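Local coordinates for proteasome accessory factor B/C (PafBC) (Paenarthrobacter aurescens, PDB 6SJ9), which probably acts as a transcriptional regulator of the bacterial DNA damage response, combining winged helix-turn-helix DNA-binding domains with WYL domains, at residues 51-55 against 56-60; 2-5 against 6-10; 151-154 against 155-159; 380-383 against 384-388. All coordinates share one frame; numbering follows the deposited sequence.

Interaction 1. Residues 51-55 against 56-60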
ATOM      1  N   VAL A  51      30.552 -14.928   1.151  1.00 63.14           N
ATOM      2  CA  VAL A  51      30.760 -13.790   2.038  1.00 58.82           C
ATOM      3  C   VAL A  51      29.628 -12.800   1.888  1.00 58.07           C
ATOM      4  O   VAL A  51      29.097 -12.281   2.885  1.00 62.69           O
ATOM      5  CB  VAL A  51      32.117 -13.137   1.735  1.00 62.79           C
ATOM      6  CG1 VAL A  51      32.191 -11.749   2.360  1.00 63.19           C
ATOM      7  CG2 VAL A  51      33.258 -14.049   2.237  1.00 64.26           C
ATOM      8  N   ASP A  52      29.215 -12.534   0.645  1.00 58.43           N
ATOM      9  CA  ASP A  52      28.174 -11.521   0.432  1.00 59.56           C
ATOM     10  C   ASP A  52      26.830 -11.976   1.013  1.00 55.09           C
ATOM     11  O   ASP A  52      26.138 -11.190   1.666  1.00 50.21           O
ATOM     12  CB  ASP A  52      28.067 -11.192  -1.062  1.00 67.73           C
ATOM     13  CG  ASP A  52      29.303 -10.409  -1.603  1.00 74.69           C
ATOM     14  OD1 ASP A  52      30.148  -9.950  -0.816  1.00 75.25           O
ATOM     15  OD2 ASP A  52      29.448 -10.303  -2.846  1.00 78.20           O
ATOM     16  N   LEU A  53      26.442 -13.252   0.804  1.00 55.08           N
ATOM     17  CA  LEU A  53      25.192 -13.738   1.390  1.00 52.52           C
ATOM     18  C   LEU A  53      25.192 -13.622   2.917  1.00 53.54           C
ATOM     19  O   LEU A  53      24.168 -13.276   3.516  1.00 51.70           O
ATOM     20  CB  LEU A  53      24.946 -15.194   0.975  1.00 52.43           C
ATOM     21  CG  LEU A  53      24.337 -15.357  -0.407  1.00 51.82           C
ATOM     22  CD1 LEU A  53      23.976 -16.794  -0.659  1.00 53.26           C
ATOM     23  CD2 LEU A  53      23.103 -14.449  -0.516  1.00 46.08           C
ATOM     24  N   LYS A  54      26.333 -13.894   3.569  1.00 58.59           N
ATOM     25  CA  LYS A  54      26.385 -13.780   5.029  1.00 64.37           C
ATOM     26  C   LYS A  54      26.052 -12.365   5.490  1.00 67.55           C
ATOM     27  O   LYS A  54      25.338 -12.179   6.487  1.00 68.69           O
ATOM     28  CB  LYS A  54      27.745 -14.260   5.548  1.00 71.19           C
ATOM     29  CG  LYS A  54      27.800 -14.366   7.080  1.00 76.55           C
ATOM     30  CD  LYS A  54      29.153 -14.849   7.617  1.00 83.78           C
ATOM     31  CE  LYS A  54      29.195 -16.379   7.577  1.00 89.67           C
ATOM     32  NZ  LYS A  54      29.909 -16.958   8.764  1.00 96.15           N
ATOM     33  N   GLN A  55      26.497 -11.350   4.735  1.00 70.39           N
ATOM     34  CA  GLN A  55      26.202  -9.959   5.080  1.00 71.64           C
ATOM     35  C   GLN A  55      24.724  -9.622   4.892  1.00 68.78           C
ATOM     36  O   GLN A  55      24.218  -8.680   5.524  1.00 68.04           O
ATOM     37  CB  GLN A  55      27.053  -9.013   4.222  1.00 80.23           C
ATOM     38  CG  GLN A  55      28.429  -8.652   4.773  1.00 92.58           C
ATOM     39  CD  GLN A  55      28.397  -7.456   5.738  1.00 99.21           C
ATOM     40  OE1 GLN A  55      27.436  -6.671   5.765  1.00 99.69           O
ATOM     41  NE2 GLN A  55      29.454  -7.316   6.532  1.00103.53           N
ATOM     42  N   PHE A  56      24.000 -10.373   4.065  1.00 61.72           N
ATOM     43  CA  PHE A  56      22.560 -10.191   4.043  1.00 54.44           C
ATOM     44  C   PHE A  56      21.850 -11.013   5.095  1.00 55.64           C
ATOM     45  O   PHE A  56      20.616 -11.067   5.065  1.00 56.27           O
ATOM     46  CB  PHE A  56      21.975 -10.507   2.657  1.00 54.01           C
ATOM     47  CG  PHE A  56      22.463  -9.594   1.599  1.00 55.19           C
ATOM     48  CD1 PHE A  56      22.069  -8.255   1.602  1.00 55.98           C
ATOM     49  CD2 PHE A  56      23.305 -10.046   0.610  1.00 56.22           C
ATOM     50  CE1 PHE A  56      22.541  -7.372   0.616  1.00 58.67           C
ATOM     51  CE2 PHE A  56      23.764  -9.191  -0.380  1.00 60.86           C
ATOM     52  CZ  PHE A  56      23.385  -7.847  -0.389  1.00 60.33           C
ATOM     53  N   GLY A  57      22.597 -11.673   6.000  1.00 58.63           N
ATOM     54  CA  GLY A  57      22.011 -12.413   7.110  1.00 58.89           C
ATOM     55  C   GLY A  57      21.784 -13.902   6.891  1.00 57.62           C
ATOM     56  O   GLY A  57      20.999 -14.505   7.637  1.00 56.12           O
ATOM     57  N   PHE A  58      22.402 -14.498   5.867  1.00 55.31           N
ATOM     58  CA  PHE A  58      22.265 -15.914   5.535  1.00 54.56           C
ATOM     59  C   PHE A  58      23.578 -16.636   5.811  1.00 64.14           C
ATOM     60  O   PHE A  58      24.609 -16.309   5.216  1.00 69.14           O
ATOM     61  CB  PHE A  58      21.859 -16.117   4.080  1.00 48.30           C
ATOM     62  CG  PHE A  58      20.550 -15.486   3.746  1.00 50.69           C
ATOM     63  CD1 PHE A  58      19.376 -16.046   4.200  1.00 49.35           C
ATOM     64  CD2 PHE A  58      20.493 -14.321   2.978  1.00 47.89           C
ATOM     65  CE1 PHE A  58      18.151 -15.430   3.938  1.00 50.45           C
ATOM     66  CE2 PHE A  58      19.268 -13.717   2.692  1.00 45.92           C
ATOM     67  CZ  PHE A  58      18.106 -14.269   3.174  1.00 46.85           C
ATOM     68  N   GLU A  59      23.558 -17.589   6.726  1.00 67.38           N
ATOM     69  CA  GLU A  59      24.762 -18.346   7.047  1.00 73.47           C
ATOM     70  C   GLU A  59      24.748 -19.673   6.290  1.00 67.94           C
ATOM     71  O   GLU A  59      23.863 -20.517   6.486  1.00 64.07           O
ATOM     72  CB  GLU A  59      24.935 -18.574   8.549  1.00 86.32           C
ATOM     73  CG  GLU A  59      23.690 -18.984   9.360  1.00 95.27           C
ATOM     74  CD  GLU A  59      24.003 -19.180  10.874  1.00104.53           C
ATOM     75  OE1 GLU A  59      25.158 -19.574  11.197  1.00106.63           O
ATOM     76  OE2 GLU A  59      23.111 -18.938  11.732  1.00106.66           O
ATOM     77  N   ILE A  60      25.697 -19.804   5.373  1.00 65.59           N
ATOM     78  CA  ILE A  60      25.886 -21.013   4.595  1.00 69.60           C
ATOM     79  C   ILE A  60      26.602 -22.047   5.455  1.00 75.91           C
ATOM     80  O   ILE A  60      27.744 -21.837   5.868  1.00 81.49           O
ATOM     81  CB  ILE A  60      26.682 -20.708   3.324  1.00 68.42           C
ATOM     82  CG1 ILE A  60      25.928 -19.656   2.504  1.00 67.13           C
ATOM     83  CG2 ILE A  60      26.993 -22.019   2.558  1.00 63.32           C
ATOM     84  CD1 ILE A  60      26.677 -19.198   1.318  1.00 67.73           C
TER

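Interaction 2. Residues 2-5 against 6-10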
ATOM      1  N   ALA A   2      23.820  -6.719 -12.595  1.00124.74           N
ATOM      2  CA  ALA A   2      22.526  -7.396 -12.537  1.00118.19           C
ATOM      3  C   ALA A   2      22.705  -8.910 -12.453  1.00112.52           C
ATOM      4  O   ALA A   2      21.922  -9.603 -11.788  1.00109.56           O
ATOM      5  CB  ALA A   2      21.682  -7.012 -13.754  1.00113.95           C
ATOM      6  N   SER A   3      23.714  -9.436 -13.157  1.00107.83           N
ATOM      7  CA  SER A   3      24.065 -10.847 -13.063  1.00103.40           C
ATOM      8  C   SER A   3      24.547 -11.236 -11.663  1.00 98.59           C
ATOM      9  O   SER A   3      24.404 -12.395 -11.274  1.00 99.04           O
ATOM     10  CB  SER A   3      25.126 -11.197 -14.111  1.00106.37           C
ATOM     11  OG  SER A   3      25.413 -12.587 -14.101  1.00107.11           O
ATOM     12  N   ARG A   4      25.132 -10.306 -10.895  1.00 94.92           N
ATOM     13  CA  ARG A   4      25.460 -10.642  -9.511  1.00 87.64           C
ATOM     14  C   ARG A   4      24.219 -10.685  -8.633  1.00 83.63           C
ATOM     15  O   ARG A   4      24.085 -11.588  -7.804  1.00 83.28           O
ATOM     16  CB  ARG A   4      26.486  -9.676  -8.921  1.00 81.74           C
ATOM     17  CG  ARG A   4      26.804  -9.980  -7.461  1.00 79.33           C
ATOM     18  CD  ARG A   4      27.663  -8.912  -6.847  1.00 80.38           C
ATOM     19  NE  ARG A   4      27.726  -8.952  -5.387  1.00 80.74           N
ATOM     20  CZ  ARG A   4      26.891  -8.287  -4.590  1.00 80.40           C
ATOM     21  NH1 ARG A   4      25.931  -7.539  -5.115  1.00 81.87           N
ATOM     22  NH2 ARG A   4      27.020  -8.347  -3.267  1.00 77.84           N
ATOM     23  N   THR A   5      23.305  -9.724  -8.778  1.00 80.78           N
ATOM     24  CA  THR A   5      22.088  -9.791  -7.973  1.00 79.71           C
ATOM     25  C   THR A   5      21.334 -11.074  -8.265  1.00 75.72           C
ATOM     26  O   THR A   5      20.954 -11.809  -7.348  1.00 74.90           O
ATOM     27  CB  THR A   5      21.200  -8.569  -8.199  1.00 81.79           C
ATOM     28  OG1 THR A   5      21.909  -7.403  -7.769  1.00 83.98           O
ATOM     29  CG2 THR A   5      19.933  -8.689  -7.366  1.00 78.21           C
ATOM     30  N   GLU A   6      21.155 -11.385  -9.543  1.00 74.63           N
ATOM     31  CA  GLU A   6      20.457 -12.613  -9.886  1.00 75.51           C
ATOM     32  C   GLU A   6      21.228 -13.840  -9.428  1.00 68.04           C
ATOM     33  O   GLU A   6      20.623 -14.824  -8.983  1.00 67.08           O
ATOM     34  CB  GLU A   6      20.185 -12.663 -11.387  1.00 86.47           C
ATOM     35  CG  GLU A   6      18.886 -11.963 -11.801  1.00 95.07           C
ATOM     36  CD  GLU A   6      17.634 -12.748 -11.361  1.00100.92           C
ATOM     37  OE1 GLU A   6      17.069 -12.432 -10.285  1.00101.12           O
ATOM     38  OE2 GLU A   6      17.223 -13.688 -12.091  1.00104.51           O
ATOM     39  N   ARG A   7      22.560 -13.801  -9.512  1.00 63.33           N
ATOM     40  CA  ARG A   7      23.359 -14.948  -9.098  1.00 61.16           C
ATOM     41  C   ARG A   7      23.218 -15.191  -7.599  1.00 55.95           C
ATOM     42  O   ARG A   7      23.095 -16.339  -7.157  1.00 54.01           O
ATOM     43  CB  ARG A   7      24.826 -14.742  -9.503  1.00 65.71           C
ATOM     44  CG  ARG A   7      25.748 -15.919  -9.228  1.00 66.06           C
ATOM     45  CD  ARG A   7      27.192 -15.642  -9.686  1.00 65.45           C
ATOM     46  NE  ARG A   7      27.835 -14.660  -8.828  1.00 67.54           N
ATOM     47  CZ  ARG A   7      28.280 -13.473  -9.236  1.00 71.89           C
ATOM     48  NH1 ARG A   7      28.192 -13.134 -10.514  1.00 78.04           N
ATOM     49  NH2 ARG A   7      28.840 -12.632  -8.375  1.00 68.58           N
ATOM     50  N   LEU A   8      23.230 -14.120  -6.803  1.00 56.26           N
ATOM     51  CA  LEU A   8      22.992 -14.258  -5.372  1.00 55.80           C
ATOM     52  C   LEU A   8      21.628 -14.862  -5.099  1.00 55.26           C
ATOM     53  O   LEU A   8      21.507 -15.764  -4.265  1.00 53.61           O
ATOM     54  CB  LEU A   8      23.120 -12.911  -4.667  1.00 53.34           C
ATOM     55  CG  LEU A   8      24.560 -12.425  -4.531  1.00 56.65           C
ATOM     56  CD1 LEU A   8      24.627 -11.155  -3.711  1.00 56.54           C
ATOM     57  CD2 LEU A   8      25.486 -13.483  -3.956  1.00 58.22           C
ATOM     58  N   LEU A   9      20.591 -14.394  -5.811  1.00 56.32           N
ATOM     59  CA  LEU A   9      19.245 -14.922  -5.586  1.00 54.39           C
ATOM     60  C   LEU A   9      19.177 -16.409  -5.896  1.00 53.14           C
ATOM     61  O   LEU A   9      18.709 -17.203  -5.068  1.00 51.95           O
ATOM     62  CB  LEU A   9      18.212 -14.133  -6.412  1.00 50.71           C
ATOM     63  CG  LEU A   9      18.074 -12.677  -5.977  1.00 53.55           C
ATOM     64  CD1 LEU A   9      17.340 -11.720  -6.960  1.00 53.62           C
ATOM     65  CD2 LEU A   9      17.375 -12.611  -4.593  1.00 53.84           C
ATOM     66  N   ASN A  10      19.726 -16.812  -7.048  1.00 54.61           N
ATOM     67  CA  ASN A  10      19.751 -18.222  -7.445  1.00 53.16           C
ATOM     68  C   ASN A  10      20.582 -19.065  -6.474  1.00 51.26           C
ATOM     69  O   ASN A  10      20.204 -20.197  -6.140  1.00 50.53           O
ATOM     70  CB  ASN A  10      20.328 -18.339  -8.872  1.00 57.65           C
ATOM     71  CG  ASN A  10      19.395 -17.756  -9.953  1.00 58.94           C
ATOM     72  OD1 ASN A  10      18.172 -17.811  -9.845  1.00 58.00           O
ATOM     73  ND2 ASN A  10      19.992 -17.144 -10.970  1.00 62.22           N
TER

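Interaction 3. Residues 151-154 against 155-159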
ATOM      1  N   ASP A 151      -2.818  17.346   6.601  1.00 43.67           N
ATOM      2  CA  ASP A 151      -2.554  18.601   5.914  1.00 44.49           C
ATOM      3  C   ASP A 151      -2.718  19.796   6.855  1.00 40.50           C
ATOM      4  O   ASP A 151      -1.964  20.765   6.749  1.00 42.42           O
ATOM      5  CB  ASP A 151      -3.452  18.796   4.695  1.00 43.62           C
ATOM      6  CG  ASP A 151      -3.150  17.787   3.531  1.00 54.69           C
ATOM      7  OD1 ASP A 151      -2.108  17.081   3.534  1.00 56.00           O
ATOM      8  OD2 ASP A 151      -3.967  17.740   2.572  1.00 59.04           O
ATOM      9  N   ASP A 152      -3.684  19.737   7.777  1.00 38.47           N
ATOM     10  CA  ASP A 152      -3.974  20.909   8.609  1.00 43.26           C
ATOM     11  C   ASP A 152      -2.896  21.131   9.660  1.00 40.70           C
ATOM     12  O   ASP A 152      -2.431  22.265   9.847  1.00 40.65           O
ATOM     13  CB  ASP A 152      -5.343  20.769   9.270  1.00 43.32           C
ATOM     14  CG  ASP A 152      -6.449  20.916   8.280  1.00 47.34           C
ATOM     15  OD1 ASP A 152      -6.302  21.687   7.283  1.00 50.78           O
ATOM     16  OD2 ASP A 152      -7.498  20.323   8.541  1.00 49.99           O
ATOM     17  N   VAL A 153      -2.425  20.047  10.287  1.00 39.67           N
ATOM     18  CA  VAL A 153      -1.329  20.172  11.249  1.00 37.36           C
ATOM     19  C   VAL A 153      -0.070  20.660  10.550  1.00 39.62           C
ATOM     20  O   VAL A 153       0.614  21.555  11.041  1.00 40.43           O
ATOM     21  CB  VAL A 153      -1.091  18.837  11.980  1.00 33.61           C
ATOM     22  CG1 VAL A 153       0.220  18.912  12.811  1.00 37.95           C
ATOM     23  CG2 VAL A 153      -2.242  18.610  12.950  1.00 34.35           C
ATOM     24  N   VAL A 154       0.252  20.071   9.392  1.00 38.87           N
ATOM     25  CA  VAL A 154       1.425  20.489   8.622  1.00 33.76           C
ATOM     26  C   VAL A 154       1.293  21.970   8.223  1.00 33.27           C
ATOM     27  O   VAL A 154       2.278  22.713   8.218  1.00 36.02           O
ATOM     28  CB  VAL A 154       1.588  19.596   7.353  1.00 37.22           C
ATOM     29  CG1 VAL A 154       2.543  20.187   6.379  1.00 34.18           C
ATOM     30  CG2 VAL A 154       2.118  18.185   7.733  1.00 37.40           C
ATOM     31  N   ALA A 155       0.095  22.383   7.805  1.00 33.84           N
ATOM     32  CA  ALA A 155      -0.138  23.777   7.415  1.00 38.76           C
ATOM     33  C   ALA A 155      -0.033  24.691   8.630  1.00 38.81           C
ATOM     34  O   ALA A 155       0.605  25.729   8.570  1.00 40.39           O
ATOM     35  CB  ALA A 155      -1.539  23.927   6.730  1.00 39.11           C
ATOM     36  N   ALA A 156      -0.581  24.261   9.763  1.00 36.17           N
ATOM     37  CA  ALA A 156      -0.480  25.051  10.984  1.00 37.37           C
ATOM     38  C   ALA A 156       0.985  25.287  11.367  1.00 38.46           C
ATOM     39  O   ALA A 156       1.385  26.402  11.721  1.00 39.45           O
ATOM     40  CB  ALA A 156      -1.238  24.320  12.094  1.00 34.56           C
HETATM   41  N   MSE A 157       1.801  24.245  11.303  1.00 33.61           N
HETATM   42  CA  MSE A 157       3.203  24.407  11.703  1.00 33.48           C
HETATM   43  C   MSE A 157       3.940  25.264  10.712  1.00 35.10           C
HETATM   44  O   MSE A 157       4.801  26.028  11.105  1.00 38.68           O
HETATM   45  CB  MSE A 157       3.939  23.030  11.811  1.00 33.41           C
HETATM   46  CG  MSE A 157       3.255  22.022  12.671  1.00 35.88           C
HETATM   47 SE   MSE A 157       4.442  20.396  13.067  1.00 47.43          SE
HETATM   48  CE  MSE A 157       4.131  19.493  11.327  1.00 41.30           C
ATOM     49  N   HIS A 158       3.651  25.076   9.412  1.00 35.23           N
ATOM     50  CA  HIS A 158       4.326  25.879   8.401  1.00 37.26           C
ATOM     51  C   HIS A 158       3.982  27.352   8.575  1.00 39.88           C
ATOM     52  O   HIS A 158       4.865  28.214   8.486  1.00 40.29           O
ATOM     53  CB  HIS A 158       3.969  25.426   6.970  1.00 39.92           C
ATOM     54  CG  HIS A 158       4.747  26.141   5.897  1.00 40.01           C
ATOM     55  ND1 HIS A 158       4.149  26.741   4.794  1.00 46.60           N
ATOM     56  CD2 HIS A 158       6.078  26.348   5.753  1.00 42.69           C
ATOM     57  CE1 HIS A 158       5.081  27.306   4.038  1.00 36.59           C
ATOM     58  NE2 HIS A 158       6.260  27.095   4.602  1.00 44.42           N
ATOM     59  N   GLY A 159       2.721  27.654   8.854  1.00 37.72           N
ATOM     60  CA  GLY A 159       2.353  29.049   9.027  1.00 37.00           C
ATOM     61  C   GLY A 159       2.456  29.550  10.468  1.00 37.18           C
ATOM     62  O   GLY A 159       2.080  30.696  10.743  1.00 36.07           O
TER

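Interaction 4. Residues 380-383 against 384-388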
ATOM      1  N   ALA A 380       4.182  19.307  -3.290  1.00 35.85           N
ATOM      2  CA  ALA A 380       4.338  18.072  -4.046  1.00 36.36           C
ATOM      3  C   ALA A 380       5.191  17.092  -3.263  1.00 38.31           C
ATOM      4  O   ALA A 380       4.901  15.889  -3.232  1.00 41.97           O
ATOM      5  CB  ALA A 380       4.983  18.366  -5.427  1.00 34.22           C
ATOM      6  N   LEU A 381       6.266  17.586  -2.622  1.00 37.37           N
ATOM      7  CA  LEU A 381       7.101  16.680  -1.834  1.00 36.40           C
ATOM      8  C   LEU A 381       6.344  16.108  -0.626  1.00 36.84           C
ATOM      9  O   LEU A 381       6.431  14.910  -0.347  1.00 35.79           O
ATOM     10  CB  LEU A 381       8.371  17.405  -1.391  1.00 36.56           C
ATOM     11  CG  LEU A 381       9.262  16.495  -0.541  1.00 42.59           C
ATOM     12  CD1 LEU A 381       9.700  15.315  -1.305  1.00 45.34           C
ATOM     13  CD2 LEU A 381      10.499  17.221  -0.107  1.00 46.39           C
ATOM     14  N   ILE A 382       5.563  16.938   0.063  1.00 35.91           N
ATOM     15  CA  ILE A 382       4.746  16.454   1.179  1.00 37.32           C
ATOM     16  C   ILE A 382       3.759  15.373   0.711  1.00 35.72           C
ATOM     17  O   ILE A 382       3.521  14.375   1.409  1.00 33.17           O
ATOM     18  CB  ILE A 382       4.045  17.647   1.839  1.00 35.81           C
ATOM     19  CG1 ILE A 382       5.100  18.480   2.567  1.00 36.08           C
ATOM     20  CG2 ILE A 382       3.020  17.168   2.781  1.00 34.67           C
ATOM     21  CD1 ILE A 382       4.598  19.919   2.907  1.00 38.05           C
ATOM     22  N   ASP A 383       3.155  15.566  -0.465  1.00 33.02           N
ATOM     23  CA  ASP A 383       2.243  14.546  -0.941  1.00 36.88           C
ATOM     24  C   ASP A 383       2.989  13.226  -1.223  1.00 34.37           C
ATOM     25  O   ASP A 383       2.455  12.155  -0.955  1.00 36.53           O
ATOM     26  CB  ASP A 383       1.495  15.021  -2.184  1.00 36.08           C
ATOM     27  CG  ASP A 383       0.167  14.285  -2.338  1.00 42.33           C
ATOM     28  OD1 ASP A 383      -0.573  14.231  -1.331  1.00 43.19           O
ATOM     29  OD2 ASP A 383      -0.155  13.755  -3.428  1.00 44.02           O
ATOM     30  N   ASP A 384       4.208  13.295  -1.787  1.00 34.12           N
ATOM     31  CA  ASP A 384       5.019  12.086  -1.948  1.00 35.96           C
ATOM     32  C   ASP A 384       5.196  11.386  -0.626  1.00 32.75           C
ATOM     33  O   ASP A 384       5.114  10.171  -0.559  1.00 29.61           O
ATOM     34  CB  ASP A 384       6.421  12.385  -2.500  1.00 35.24           C
ATOM     35  CG  ASP A 384       6.404  12.865  -3.942  1.00 42.43           C
ATOM     36  OD1 ASP A 384       5.434  12.617  -4.678  1.00 44.44           O
ATOM     37  OD2 ASP A 384       7.402  13.483  -4.336  1.00 46.84           O
ATOM     38  N   LEU A 385       5.442  12.150   0.446  1.00 34.22           N
ATOM     39  CA  LEU A 385       5.686  11.528   1.738  1.00 34.53           C
ATOM     40  C   LEU A 385       4.408  10.953   2.314  1.00 36.42           C
ATOM     41  O   LEU A 385       4.449   9.906   2.960  1.00 38.07           O
ATOM     42  CB  LEU A 385       6.333  12.519   2.723  1.00 32.06           C
ATOM     43  CG  LEU A 385       7.763  12.901   2.372  1.00 35.82           C
ATOM     44  CD1 LEU A 385       8.286  14.067   3.173  1.00 35.37           C
ATOM     45  CD2 LEU A 385       8.651  11.706   2.641  1.00 33.20           C
ATOM     46  N   LYS A 386       3.262  11.629   2.110  1.00 36.74           N
ATOM     47  CA  LYS A 386       1.993  11.079   2.596  1.00 37.75           C
ATOM     48  C   LYS A 386       1.681   9.748   1.910  1.00 36.52           C
ATOM     49  O   LYS A 386       1.175   8.826   2.543  1.00 39.34           O
ATOM     50  CB  LYS A 386       0.844  12.083   2.365  1.00 39.89           C
ATOM     51  CG  LYS A 386       0.846  13.305   3.376  1.00 42.39           C
ATOM     52  CD  LYS A 386      -0.034  14.485   2.839  1.00 41.20           C
ATOM     53  CE  LYS A 386      -1.483  14.072   2.403  1.00 45.09           C
ATOM     54  NZ  LYS A 386      -2.171  15.245   1.713  1.00 49.95           N
ATOM     55  N   ILE A 387       1.943   9.640   0.605  1.00 38.92           N
ATOM     56  CA  ILE A 387       1.740   8.360  -0.076  1.00 34.40           C
ATOM     57  C   ILE A 387       2.644   7.305   0.530  1.00 36.78           C
ATOM     58  O   ILE A 387       2.220   6.176   0.799  1.00 38.98           O
ATOM     59  CB  ILE A 387       2.023   8.500  -1.584  1.00 35.73           C
ATOM     60  CG1 ILE A 387       0.949   9.364  -2.238  1.00 35.35           C
ATOM     61  CG2 ILE A 387       2.046   7.062  -2.232  1.00 38.12           C
ATOM     62  CD1 ILE A 387       1.405   9.975  -3.528  1.00 35.92           C
ATOM     63  N   LEU A 388       3.905   7.672   0.788  1.00 36.40           N
ATOM     64  CA  LEU A 388       4.888   6.692   1.206  1.00 39.95           C
ATOM     65  C   LEU A 388       4.681   6.244   2.662  1.00 44.64           C
ATOM     66  O   LEU A 388       4.698   5.038   2.957  1.00 43.48           O
ATOM     67  CB  LEU A 388       6.314   7.267   1.042  1.00 34.38           C
ATOM     68  CG  LEU A 388       7.464   6.377   1.550  1.00 35.48           C
ATOM     69  CD1 LEU A 388       7.499   5.144   0.649  1.00 39.83           C
ATOM     70  CD2 LEU A 388       8.839   7.076   1.485  1.00 36.51           C
TER
HETATM   71  O   HOH W   1       3.808  14.753  -5.395  1.00 39.54           O

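Interaction 1. Residues 51-55 against 56-60
Leu-53 O accepts Phe-58 N at 3.2 Å, where the chain turns back at the end of helix 39-55. On the side facing helix 2-17 the side chains pack closely. Leu-53 CD1 meets Ile-60 CD1 at 4.1 Å, the two side chains crossing at about a right angle. The ring of Phe-56 folds back along the helix because CG is anti to its own carbonyl carbon (chi1 -63°). Phe-56 CD2 comes to 3.2 Å from Asp-52 O. Leu-8, Leu-11, Leu-12 and Leu-15 of helix 2-17 pack against this apolar side. A backbone oxygen, Leu-53 O, lies at the edge of the Phe-58 ring.

The turn is a Schellman motif. Gly-57 is the C-prime residue with positive phi (95°), and Gly-57 N bonds to Lys-54 O at 2.8 Å. Phe-56 N makes only weak bonds, to Asp-52 O and Leu-53 O.

The other side is loose. Lys-54 and Gln-55 are exposed, and their ends lead away from the turn. Lys-54 touches it near the backbone, with Lys-54 CA 3.1 Å from Phe-58 O. Lys-54 NZ remains 5.9 Å from Glu-59 OE1.

Interaction 2. Residues 2-5 against 6-10
Arg-4 and Arg-7 lie one turn apart on helix 2-17, and both send their charged ends to aspartates of helix 39-55. Arg-4 NH2 pairs with Asp-52 OD2, and Arg-7 NE with Asp-49 OD2. Thr-5 OG1 is hydrogen-bonded to Glu-459. The backbone adds four i to i+4 bonds across the contact, among them Leu-8 N to Arg-4 O at 2.9 Å and Glu-6 N to Ala-2 O at 3.0 Å.

The guanidinium of Arg-7 rests on the aliphatic chain of Arg-4; the two charged groups do not touch. Arg-7 bends at chi3 (71°), which turns its guanidinium back over Arg-4. Arg-4 CA then lies over one face of that group, toward its rim, and Arg-7 NH2 rests on Arg-4 CG at 3.5 Å. The guanidinium planes are 76° apart. Arg-4 NE and Arg-7 NH2 remain 4.9 Å from each other, and the separate aspartates probably ease the like charges.

Arg-4 runs extended from CG to NE. Leu-8 CD1 sits over the centre of its guanidinium and approaches Arg-4 NH2 at 3.7 Å. One residue further on, Thr-5 and Leu-9 lie side by side and point the same way, with Thr-5 CG2 4.0 Å from Leu-9 CD1. Glu-6 is exposed, and its CB packs on Ala-2 O.

Three helices touch residues 2-10. Leu-8 faces Asp-49 of helix 39-55 and Phe-56 just beyond it. Arg-7 reaches Val-31 of helix 24-31, and Leu-9 packs on Ile-463 and Thr-466 of helix 457-469.

Interaction 3. Residues 151-154 against 155-159
Ala-155 sits one turn beyond Asp-151. Ala-155 N bonds to Asp-151 O at 2.8 Å, and Ala-155 CB lies against the same Asp-151 O at 3.2 Å. The residue is exposed, with a methyl group that stays close to the helix backbone. The carboxylate of Asp-151 is engaged elsewhere, in a salt bridge to Lys-386.

Ala-156 comes next, on a buried side of the helix. Ala-156 N bonds to Asp-152 O at 2.7 Å. The small CB fits close to Asp-152 O and Val-153 O, and beyond it lie Pro-182 of strand 175-188 and Val-218. Asp-152 sends its carboxylate away from this turn, to Arg-594 and Gln-148.

These residues belong to helix 147-159 of the first WYL domain, whose Sm-like fold sets a helix against an antiparallel sheet. Val-153 and Ala-156 are part of the helix surface that meets strand 175-188.

Met-157, a selenomethionine, reaches back along the helix. Met-157 CG is anti to the carbonyl carbon (chi1 -53°) and passes 3.1 Å from Val-153 O. The chain then bends at chi3 (-80°), which carries CE back alongside the two valines. Met-157 CE lies 4.2 Å from Val-153 CG1 and 4.3 Å from Val-154 CG2.

At His-158 the side chain leaves the turn. His-158 N bonds to Val-154 O at 3.0 Å and CB packs on that oxygen. The imidazole leads away from the turn. His-158 and Val-154 both touch Arg-378 of helix 378-389.

Interaction 4. Residues 380-383 against 384-388
Asp-383 and Lys-386 cross at a slant, one turn apart on helix 378-389. Their charged ends form a salt bridge, Asp-383 OD1 to Lys-386 NZ, at a rather long 3.6 Å. The lysine first runs back over Ile-382, where Lys-386 CD is 4.1 Å from Ile-382 CG2. A bend at chi3 (51°) then swings CE and NZ toward the aspartate. The lysine is shared with Asp-151, its closer partner. Asp-383 in turn is shared between two cations, since its OD2 pairs with Arg-341.

Ile-387 CG1 packs on the backbone, 3.4 Å from Asp-383 O, and Ile-387 CD1 comes to 4.1 Å from Asp-383 OD2.

Asp-384 turns back over the preceding turn, with CG anti to its carbonyl carbon (chi1 -68°). Its carboxylate comes near Ala-380 O without bonding to it directly. A water joins the two, its oxygen donating to Ala-380 O at 2.7 Å and to Asp-384 OD1 at 2.8 Å. Gln-348 also holds OD1, and Arg-351 holds OD2. The buried carboxylate therefore has several partners, which probably stabilise its negative charge.

Leu-381 and Leu-385 lie on the inner side, both against Leu-355 of helix 346-360. Leu-381 also packs on helix 367-374, and Leu-385 on Trp-406. Helices 346-360, 367-374 and 378-389, followed by strands 404-407 and 410-413, form the winged helix-turn-helix of the PafC part. Helix 378-389 probably corresponds to the recognition helix.

The four contacts form two touching pairs, each joined by one salt bridge and by apolar packing. Interactions 1 and 2 bring together helices 39-55 and 2-17 at the N-terminal end. Interactions 3 and 4 bring together the WYL helix 147-159 and helix 378-389 of the PafC helix-turn-helix. The pairs lie far apart, with centres 32 to 46 Å from each other. Interaction 2 is a surface contact rich in charge. Interaction 3 is buried, and the contacts within it are mainly apolar. Interactions 1 and 4 are partly buried. The first ends a helix with backbone bonds; the second lies within one and adds a salt bridge and a water.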